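Local coordinates for protein TSC1 N-terminal domain (Chaetomium thermophilum, PDB 7A0M) that forms the N-terminal helical domain of TSC1, a subunit of the TSC complex, and probably contributes to its binding of lysosomal phosphoinositides and regulation of mTORC1, at residues I35-L39 against Q81-G85; W96-L100 against F117-T121; L209-N214 against I250-L255; F271-A275 against N337-I342. One frame throughout, in Å; residues are numbered along the deposited sequence.

Interaction 1: residues I35-L39 against Q81-G85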
# COMPACT_ATOMS: atom_id res chain seq x y z
N ILE B 35 6.21 33.28 -60.58
CA ILE B 35 5.54 33.48 -59.29
C ILE B 35 6.46 34.20 -58.32
O ILE B 35 6.04 35.15 -57.63
CB ILE B 35 5.08 32.12 -58.72
CG1 ILE B 35 3.94 31.54 -59.56
CG2 ILE B 35 4.64 32.28 -57.27
CD1 ILE B 35 3.40 30.23 -59.05
N SER B 36 7.72 33.77 -58.23
CA SER B 36 8.66 34.39 -57.29
C SER B 36 8.87 35.87 -57.61
O SER B 36 8.86 36.71 -56.71
CB SER B 36 9.99 33.64 -57.32
OG SER B 36 10.98 34.34 -56.60
N SER B 37 9.07 36.20 -58.89
CA SER B 37 9.22 37.60 -59.28
C SER B 37 7.94 38.39 -59.04
O SER B 37 8.00 39.58 -58.70
CB SER B 37 9.65 37.71 -60.74
OG SER B 37 9.72 39.07 -61.13
N TYR B 38 6.78 37.76 -59.23
CA TYR B 38 5.51 38.43 -58.96
C TYR B 38 5.41 38.83 -57.49
O TYR B 38 5.10 39.98 -57.17
CB TYR B 38 4.34 37.52 -59.34
CG TYR B 38 3.00 38.02 -58.86
CD1 TYR B 38 2.26 38.93 -59.60
CD2 TYR B 38 2.46 37.57 -57.65
CE1 TYR B 38 1.03 39.38 -59.16
CE2 TYR B 38 1.24 38.02 -57.20
CZ TYR B 38 0.53 38.92 -57.96
OH TYR B 38 -0.69 39.37 -57.51
N LEU B 39 5.66 37.88 -56.59
CA LEU B 39 5.61 38.19 -55.16
C LEU B 39 6.70 39.17 -54.76
O LEU B 39 6.59 39.80 -53.70
CB LEU B 39 5.73 36.90 -54.35
CG LEU B 39 4.64 35.86 -54.62
CD1 LEU B 39 4.88 34.59 -53.83
CD2 LEU B 39 3.26 36.43 -54.32
N GLN B 81 1.62 28.13 -53.72
CA GLN B 81 2.71 29.05 -54.03
C GLN B 81 2.23 30.50 -54.06
O GLN B 81 3.00 31.41 -53.69
CB GLN B 81 3.34 28.69 -55.37
CG GLN B 81 3.88 27.28 -55.45
CD GLN B 81 4.51 27.00 -56.79
OE1 GLN B 81 4.98 27.92 -57.46
NE2 GLN B 81 4.53 25.73 -57.20
N LEU B 82 1.00 30.75 -54.48
CA LEU B 82 0.46 32.10 -54.57
C LEU B 82 -0.21 32.55 -53.28
O LEU B 82 -0.73 33.67 -53.22
CB LEU B 82 -0.54 32.20 -55.72
CG LEU B 82 0.04 32.32 -57.13
CD1 LEU B 82 -1.06 32.23 -58.17
CD2 LEU B 82 0.81 33.63 -57.27
N ARG B 83 -0.20 31.71 -52.24
CA ARG B 83 -0.81 32.07 -50.97
C ARG B 83 -0.28 33.36 -50.36
O ARG B 83 -1.10 34.16 -49.87
CB ARG B 83 -0.64 30.91 -49.98
CG ARG B 83 -1.25 31.15 -48.62
CD ARG B 83 -1.01 29.97 -47.71
NE ARG B 83 0.43 29.75 -47.52
CZ ARG B 83 1.19 30.42 -46.67
NH1 ARG B 83 0.66 31.37 -45.91
NH2 ARG B 83 2.48 30.15 -46.58
N PRO B 84 1.03 33.64 -50.33
CA PRO B 84 1.47 34.91 -49.73
C PRO B 84 0.93 36.13 -50.44
O PRO B 84 0.74 37.18 -49.81
CB PRO B 84 3.00 34.84 -49.85
CG PRO B 84 3.31 33.39 -49.91
CD PRO B 84 2.18 32.79 -50.69
N GLY B 85 0.65 36.03 -51.74
CA GLY B 85 0.14 37.15 -52.50
C GLY B 85 -1.36 37.31 -52.52
O GLY B 85 -1.86 38.20 -53.22
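I35 and L82 meet branch to branch where helix 29-41 lies beside the end of helix 69-81 and the loop after it, and I35 sends both of its branches across. Its CB points at that segment and forks there. The CG2 branch, anti to the backbone N, ends 4.1 Å from L82 CD2 and also nears the backbone at Q81 O, 4.0 Å from I35 CG2. The other branch runs straight out through CG1 (chi2 -179°), so that the tip CD1 lands 4.0 Å from Q81 CB, the two side chains crossing at about a right angle. This packing of a helix against the loop after its neighbour is consistent with the N-terminal end of a HEAT-like alpha-solenoid, where L12 of helix 9-21 and L53 of helix 45-65 also pack on L82. L82 CD2 lies 4.3 Å from Y38 CD2 as well, and so fills the notch between Y38 and I35 on the helix. One turn on from I35, L39 divides its two methyls along the loop: CD1 lies 3.7 Å from Q81 O and reaches P84 more loosely, while CD2 rests 3.7 Å from G85 CA, where the chain presents bare backbone.

Interaction 2: residues W96-L100 against F117-T121; sequences WDKLL and FMDFT
Helices 89-105 and 113-125 run antiparallel where W96 faces T121 and L100 faces F117, their short segments inclined at 158° with axes 11.8 Å apart. An antiparallel helical hairpin of this kind is consistent with the building block of a HEAT-like alpha-solenoid, and here aromatic side chains fill the gap between its arms. W96, its CG anti to the backbone N (chi1 -174°), swings its indole across to the second helix. F117 comes over one face of that indole, forming an offset stack with the five-membered ring, the centroids 4.5 Å apart. The planes are not quite parallel, and F117 CZ makes the closest approach, 3.3 Å from W96 NE1. L99 and L100 flank the phenyl ring: L99 CB lies 4.1 Å from F117 CE1, and L100 CD1 touches F117 CE2 at 3.7 Å. At the rim of the indole, F120 CD2 sits near the ring plane beside W96 CD1.

Further out, W144 meets the tryptophan, and L148 of helix 142-153 packs on both W96 and L100, so the hairpin is covered by the next helix in the chain. The buried indole N-H is satisfied within the contact: W96 NE1 donates to T121 OG1 in the plane of the ring, at 2.9 Å and a nearly straight 163°. The threonine hydroxyl in turn donates to F117 O one turn back in its own helix, which fixes the rotation of the acceptor that the indole uses. That carbonyl oxygen takes two donors, T121 OG1 and T121 N, from opposite faces of its plane.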
# COMPACT_ATOMS: atom_id res chain seq x y z
N TRP B 96 -9.32 27.60 -48.82
CA TRP B 96 -9.28 26.36 -48.05
C TRP B 96 -10.69 25.83 -47.81
O TRP B 96 -10.95 24.63 -47.96
CB TRP B 96 -8.53 26.60 -46.74
CG TRP B 96 -8.29 25.38 -45.90
CD1 TRP B 96 -7.13 24.66 -45.83
CD2 TRP B 96 -9.19 24.78 -44.97
NE1 TRP B 96 -7.28 23.62 -44.94
CE2 TRP B 96 -8.53 23.68 -44.39
CE3 TRP B 96 -10.51 25.06 -44.57
CZ2 TRP B 96 -9.13 22.85 -43.44
CZ3 TRP B 96 -11.10 24.24 -43.63
CH2 TRP B 96 -10.42 23.15 -43.07
N ASP B 97 -11.62 26.72 -47.44
CA ASP B 97 -13.01 26.32 -47.27
C ASP B 97 -13.61 25.83 -48.58
O ASP B 97 -14.40 24.87 -48.60
CB ASP B 97 -13.82 27.51 -46.73
CG ASP B 97 -15.18 27.11 -46.20
OD1 ASP B 97 -15.54 25.92 -46.28
OD2 ASP B 97 -15.90 28.00 -45.70
N LYS B 98 -13.24 26.46 -49.69
CA LYS B 98 -13.79 26.10 -50.99
C LYS B 98 -13.26 24.75 -51.48
O LYS B 98 -13.98 24.02 -52.17
CB LYS B 98 -13.49 27.22 -51.98
CG LYS B 98 -14.09 27.09 -53.35
CD LYS B 98 -13.69 28.31 -54.17
CE LYS B 98 -14.37 28.34 -55.52
NZ LYS B 98 -15.85 28.38 -55.41
N LEU B 99 -12.01 24.41 -51.15
CA LEU B 99 -11.39 23.18 -51.64
C LEU B 99 -11.55 21.99 -50.70
O LEU B 99 -11.18 20.88 -51.08
CB LEU B 99 -9.90 23.41 -51.89
CG LEU B 99 -9.50 24.52 -52.86
CD1 LEU B 99 -8.02 24.44 -53.19
CD2 LEU B 99 -10.33 24.46 -54.12
N LEU B 100 -12.08 22.20 -49.49
CA LEU B 100 -12.12 21.13 -48.49
C LEU B 100 -12.88 19.91 -49.01
O LEU B 100 -12.32 18.81 -49.11
CB LEU B 100 -12.74 21.64 -47.19
CG LEU B 100 -12.83 20.60 -46.08
CD1 LEU B 100 -11.46 20.05 -45.74
CD2 LEU B 100 -13.49 21.20 -44.84
N PHE B 117 -3.16 18.93 -50.05
CA PHE B 117 -4.06 19.76 -49.25
C PHE B 117 -3.63 19.79 -47.79
O PHE B 117 -3.84 20.80 -47.11
CB PHE B 117 -5.50 19.25 -49.37
CG PHE B 117 -6.50 20.09 -48.65
CD1 PHE B 117 -6.95 21.28 -49.19
CD2 PHE B 117 -7.01 19.69 -47.42
CE1 PHE B 117 -7.88 22.06 -48.53
CE2 PHE B 117 -7.94 20.46 -46.75
CZ PHE B 117 -8.37 21.65 -47.30
N MSE B 118 -3.04 18.71 -47.29
CA MSE B 118 -2.55 18.66 -45.93
C MSE B 118 -1.35 19.59 -45.77
O MSE B 118 -1.25 20.33 -44.79
CB MSE B 118 -2.17 17.24 -45.53
CG MSE B 118 -1.81 17.09 -44.06
SE MSE B 118 -3.30 17.61 -42.92
CE MSE B 118 -2.29 18.24 -41.38
N ASP B 119 -0.43 19.53 -46.73
CA ASP B 119 0.71 20.44 -46.71
C ASP B 119 0.27 21.89 -46.88
O ASP B 119 0.85 22.79 -46.26
CB ASP B 119 1.71 20.05 -47.80
CG ASP B 119 2.40 18.72 -47.51
OD1 ASP B 119 2.69 18.45 -46.32
OD2 ASP B 119 2.65 17.96 -48.46
N PHE B 120 -0.75 22.13 -47.71
CA PHE B 120 -1.34 23.46 -47.78
C PHE B 120 -1.87 23.89 -46.42
O PHE B 120 -1.69 25.04 -46.01
CB PHE B 120 -2.44 23.49 -48.83
CG PHE B 120 -3.10 24.84 -48.99
CD1 PHE B 120 -2.34 25.99 -49.12
CD2 PHE B 120 -4.48 24.95 -49.02
CE1 PHE B 120 -2.94 27.22 -49.26
CE2 PHE B 120 -5.09 26.18 -49.17
CZ PHE B 120 -4.32 27.32 -49.29
N THR B 121 -2.54 22.98 -45.71
CA THR B 121 -3.03 23.28 -44.37
C THR B 121 -1.87 23.58 -43.42
O THR B 121 -1.94 24.52 -42.62
CB THR B 121 -3.87 22.12 -43.85
OG1 THR B 121 -5.00 21.92 -44.71
CG2 THR B 121 -4.36 22.40 -42.44

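Interaction 3: residues L209-N214 against I250-L255; sequences LCAFVN and IALVML
L209 begins the contact by laying its CD2 branch 3.9 Å from A251 CB, a small side chain, consistent with the close approach of the backbones here. Next in sequence, C210 stands beside A251 with CA atoms 5.6 Å apart. Its SG, anti to its own carbonyl carbon (chi1 -66°), touches I250 CG2 at 3.9 Å, while C210 CB faces the selenium of M254, a selenomethionine, at 4.2 Å. One turn later V213 uses both methyls: CG1 lies 4.0 Å from M254 CB, the two side chains sliding past each other in opposite directions, and CG2 meets L255 CD2 at 3.9 Å, crossing at about a right angle. N214 closes the row at the more exposed end, where its CB abuts the M254 methyl. That methyl arrives by a bend at chi3 (70°), which tucks M254 CE back against the first helix, 3.7 Å from C210 O. Deeper in, I232 of helix 228-238 packs on both L209 and L255. The contact is held by packing of mainly apolar side chains, and its near-parallel helices, inclined at 20° with axes 9.7 Å apart, are consistent with layers stacked side by side in a HEAT-like alpha-solenoid.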
# COMPACT_ATOMS: atom_id res chain seq x y z
N LEU B 209 -11.28 13.51 -28.31
CA LEU B 209 -10.57 14.17 -27.22
C LEU B 209 -9.41 13.32 -26.72
O LEU B 209 -8.32 13.84 -26.46
CB LEU B 209 -11.54 14.47 -26.07
CG LEU B 209 -10.93 15.13 -24.83
CD1 LEU B 209 -10.22 16.42 -25.20
CD2 LEU B 209 -12.00 15.39 -23.78
N CYS B 210 -9.63 12.01 -26.57
CA CYS B 210 -8.54 11.12 -26.18
C CYS B 210 -7.41 11.15 -27.20
O CYS B 210 -6.23 11.21 -26.83
CB CYS B 210 -9.06 9.70 -26.00
SG CYS B 210 -10.22 9.49 -24.62
N ALA B 211 -7.75 11.11 -28.49
CA ALA B 211 -6.72 11.20 -29.53
C ALA B 211 -6.01 12.55 -29.48
O ALA B 211 -4.81 12.63 -29.74
CB ALA B 211 -7.34 10.97 -30.90
N PHE B 212 -6.75 13.62 -29.16
CA PHE B 212 -6.14 14.94 -29.07
C PHE B 212 -5.13 15.01 -27.93
O PHE B 212 -3.98 15.42 -28.13
CB PHE B 212 -7.22 16.00 -28.89
CG PHE B 212 -6.68 17.40 -28.75
CD1 PHE B 212 -5.94 17.97 -29.77
CD2 PHE B 212 -6.93 18.14 -27.61
CE1 PHE B 212 -5.44 19.25 -29.66
CE2 PHE B 212 -6.44 19.43 -27.49
CZ PHE B 212 -5.69 19.98 -28.51
N VAL B 213 -5.54 14.61 -26.72
CA VAL B 213 -4.62 14.62 -25.58
C VAL B 213 -3.44 13.69 -25.82
O VAL B 213 -2.32 13.97 -25.39
CB VAL B 213 -5.38 14.25 -24.29
CG1 VAL B 213 -4.45 14.26 -23.09
CG2 VAL B 213 -6.54 15.22 -24.07
N ASN B 214 -3.67 12.58 -26.53
CA ASN B 214 -2.58 11.63 -26.78
C ASN B 214 -1.57 12.19 -27.77
O ASN B 214 -0.40 11.79 -27.74
CB ASN B 214 -3.15 10.30 -27.28
CG ASN B 214 -2.15 9.17 -27.17
OD1 ASN B 214 -1.94 8.61 -26.09
ND2 ASN B 214 -1.52 8.82 -28.29
N ILE B 250 -11.79 7.90 -19.17
CA ILE B 250 -10.46 7.83 -19.76
C ILE B 250 -9.95 9.23 -20.09
O ILE B 250 -8.79 9.56 -19.83
CB ILE B 250 -10.47 6.93 -21.01
CG1 ILE B 250 -10.71 5.47 -20.61
CG2 ILE B 250 -9.16 7.05 -21.78
CD1 ILE B 250 -10.83 4.53 -21.79
N ALA B 251 -10.82 10.07 -20.65
CA ALA B 251 -10.43 11.45 -20.93
C ALA B 251 -10.08 12.20 -19.65
O ALA B 251 -9.09 12.93 -19.61
CB ALA B 251 -11.55 12.17 -21.68
N LEU B 252 -10.88 12.02 -18.59
CA LEU B 252 -10.60 12.69 -17.33
C LEU B 252 -9.27 12.24 -16.74
O LEU B 252 -8.48 13.06 -16.25
CB LEU B 252 -11.73 12.44 -16.34
CG LEU B 252 -11.57 13.10 -14.97
CD1 LEU B 252 -11.52 14.62 -15.10
CD2 LEU B 252 -12.69 12.68 -14.02
N VAL B 253 -9.00 10.93 -16.77
CA VAL B 253 -7.75 10.41 -16.21
C VAL B 253 -6.55 10.96 -16.97
O VAL B 253 -5.49 11.23 -16.38
CB VAL B 253 -7.77 8.87 -16.21
CG1 VAL B 253 -6.41 8.31 -15.85
CG2 VAL B 253 -8.82 8.36 -15.23
N MSE B 254 -6.68 11.15 -18.28
CA MSE B 254 -5.59 11.67 -19.08
C MSE B 254 -5.37 13.17 -18.85
O MSE B 254 -4.27 13.68 -19.03
CB MSE B 254 -5.84 11.42 -20.57
CG MSE B 254 -5.89 9.95 -20.97
SE MSE B 254 -6.31 9.68 -22.86
CE MSE B 254 -4.65 10.33 -23.64
N LEU B 255 -6.43 13.86 -18.43
CA LEU B 255 -6.37 15.32 -18.35
C LEU B 255 -5.82 15.80 -17.02
O LEU B 255 -5.08 16.79 -16.97
CB LEU B 255 -7.76 15.91 -18.58
CG LEU B 255 -8.28 15.95 -20.02
CD1 LEU B 255 -9.78 16.18 -20.02
CD2 LEU B 255 -7.58 17.05 -20.79

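Interaction 4: residues F271-A275 against N337-I342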
# COMPACT_ATOMS: atom_id res chain seq x y z
N PHE B 271 -14.88 13.14 -6.25
CA PHE B 271 -15.11 12.06 -5.30
C PHE B 271 -16.48 11.43 -5.49
O PHE B 271 -16.63 10.21 -5.40
CB PHE B 271 -14.94 12.57 -3.87
CG PHE B 271 -13.54 13.02 -3.55
CD1 PHE B 271 -12.45 12.53 -4.25
CD2 PHE B 271 -13.31 13.93 -2.53
CE1 PHE B 271 -11.17 12.94 -3.95
CE2 PHE B 271 -12.03 14.35 -2.22
CZ PHE B 271 -10.96 13.85 -2.93
N ASN B 272 -17.50 12.26 -5.74
CA ASN B 272 -18.84 11.73 -5.97
C ASN B 272 -18.91 10.90 -7.24
O ASN B 272 -19.66 9.92 -7.30
CB ASN B 272 -19.86 12.87 -6.02
CG ASN B 272 -20.13 13.47 -4.65
OD1 ASN B 272 -19.89 12.84 -3.62
ND2 ASN B 272 -20.62 14.71 -4.64
N ILE B 273 -18.15 11.28 -8.27
CA ILE B 273 -18.11 10.49 -9.49
C ILE B 273 -17.54 9.10 -9.21
O ILE B 273 -18.06 8.09 -9.71
CB ILE B 273 -17.29 11.22 -10.58
CG1 ILE B 273 -18.06 12.45 -11.08
CG2 ILE B 273 -16.97 10.28 -11.74
CD1 ILE B 273 -17.27 13.30 -12.05
N TYR B 274 -16.48 9.03 -8.40
CA TYR B 274 -15.92 7.73 -8.03
C TYR B 274 -16.96 6.87 -7.31
O TYR B 274 -17.07 5.67 -7.59
CB TYR B 274 -14.68 7.92 -7.16
CG TYR B 274 -14.28 6.67 -6.41
CD1 TYR B 274 -13.54 5.67 -7.04
CD2 TYR B 274 -14.62 6.48 -5.08
CE1 TYR B 274 -13.17 4.52 -6.36
CE2 TYR B 274 -14.26 5.34 -4.40
CZ TYR B 274 -13.53 4.36 -5.04
OH TYR B 274 -13.16 3.22 -4.37
N ALA B 275 -17.71 7.46 -6.38
CA ALA B 275 -18.70 6.70 -5.63
C ALA B 275 -19.82 6.20 -6.55
O ALA B 275 -20.31 5.08 -6.37
CB ALA B 275 -19.27 7.55 -4.50
N ASN B 337 -7.30 13.79 1.20
CA ASN B 337 -8.69 14.17 0.97
C ASN B 337 -9.51 13.00 0.42
O ASN B 337 -10.70 12.90 0.73
CB ASN B 337 -8.76 15.36 0.01
CG ASN B 337 -8.39 16.67 0.69
OD1 ASN B 337 -9.27 17.40 1.16
ND2 ASN B 337 -7.10 16.97 0.75
N PHE B 338 -8.89 12.13 -0.38
CA PHE B 338 -9.63 11.01 -0.96
C PHE B 338 -10.04 10.00 0.11
O PHE B 338 -11.20 9.59 0.17
CB PHE B 338 -8.79 10.34 -2.04
CG PHE B 338 -9.56 9.34 -2.87
CD1 PHE B 338 -10.93 9.44 -3.01
CD2 PHE B 338 -8.90 8.29 -3.50
CE1 PHE B 338 -11.63 8.52 -3.77
CE2 PHE B 338 -9.60 7.37 -4.25
CZ PHE B 338 -10.96 7.48 -4.39
N VAL B 339 -9.09 9.59 0.95
CA VAL B 339 -9.41 8.62 1.99
C VAL B 339 -10.33 9.24 3.04
O VAL B 339 -11.09 8.52 3.70
CB VAL B 339 -8.13 8.04 2.62
CG1 VAL B 339 -7.22 7.47 1.55
CG2 VAL B 339 -7.41 9.10 3.45
N ASP B 340 -10.28 10.56 3.21
CA ASP B 340 -11.22 11.22 4.11
C ASP B 340 -12.63 11.20 3.55
O ASP B 340 -13.60 11.13 4.31
CB ASP B 340 -10.77 12.65 4.39
CG ASP B 340 -11.58 13.30 5.50
OD1 ASP B 340 -11.33 12.99 6.68
OD2 ASP B 340 -12.47 14.13 5.19
N TYR B 341 -12.77 11.29 2.22
CA TYR B 341 -14.09 11.13 1.61
C TYR B 341 -14.63 9.73 1.85
O TYR B 341 -15.81 9.56 2.20
CB TYR B 341 -14.02 11.44 0.11
CG TYR B 341 -15.31 11.18 -0.64
CD1 TYR B 341 -16.31 12.15 -0.67
CD2 TYR B 341 -15.52 9.99 -1.32
CE1 TYR B 341 -17.49 11.92 -1.36
CE2 TYR B 341 -16.70 9.76 -2.00
CZ TYR B 341 -17.68 10.73 -2.02
OH TYR B 341 -18.85 10.51 -2.70
N ILE B 342 -13.79 8.72 1.67
CA ILE B 342 -14.20 7.34 1.93
C ILE B 342 -14.47 7.14 3.42
O ILE B 342 -15.37 6.39 3.80
CB ILE B 342 -13.13 6.36 1.41
CG1 ILE B 342 -12.98 6.49 -0.10
CG2 ILE B 342 -13.47 4.93 1.79
CD1 ILE B 342 -11.87 5.64 -0.68
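F271 packs between Y341 and F338 in an aromatic cluster that Y274 completes, where helices 267-278 and 335-343 of what is probably a HEAT-like alpha-solenoid meet with their short segments inclined at 52°. F271 CB stands squarely over the tyrosine ring, 3.4 Å from the centroid of Y341 and 7° off the normal, a CH-pi contact. The phenyl of F271 then continues past that ring: it lies nearly parallel to F338 but slid aside, so that F271 CE1 and F338 CD1 meet at 3.6 Å with little overlap, and the outer end of the ring comes to N337 O, 3.5 Å from F271 CE2, at an oblique angle. F338 in turn directs its edge at the face of Y274. These two rings are almost perpendicular, an edge-to-face pair with centroids 5.1 Å apart and F338 CZ over the centre of the tyrosine.

A second layer positions this cluster. The hydroxyl of Y274 is hydrogen-bonded to S369 of helix 357-373, and the amide of N337 to E390. Y348 packs edge-to-face with Y341 and also touches F271, while L330 of helix 323-333 covers Y274 and F338. Beside the cluster, I342 packs on Y383 of the second subunit. Y341 itself, its CG anti to the backbone N (chi1 175°), extends across to helix 267-278. There A275 CB lies near the ring plane, 3.5 Å from Y341 OH, and the hydroxyl donates to N272 OD1 at 2.7 Å, in the carbonyl plane and on a lone pair.

Taken in chain order, the four contacts sample successive parts of one elongated helical stack, each closing before the next opens. Interactions 1 and 2 are adjoining, with centres 18 Å apart, and they touch directly where R83 CD packs on F120 CE1 at 3.7 Å. Interaction 3 lies nearest the middle, about 8 Å from the centre of the chain and about 27 Å, centre to centre, from interaction 2. Its centre lies about 22 Å from that of interaction 4, and the nearest atoms of the two contacts are about 5 Å apart; helices 242-255 and 267-278 are consecutive in the chain. The two ends, interactions 1 and 4, are separated by about 61 Å between centres, and interaction 4 alone comes within reach of the second subunit.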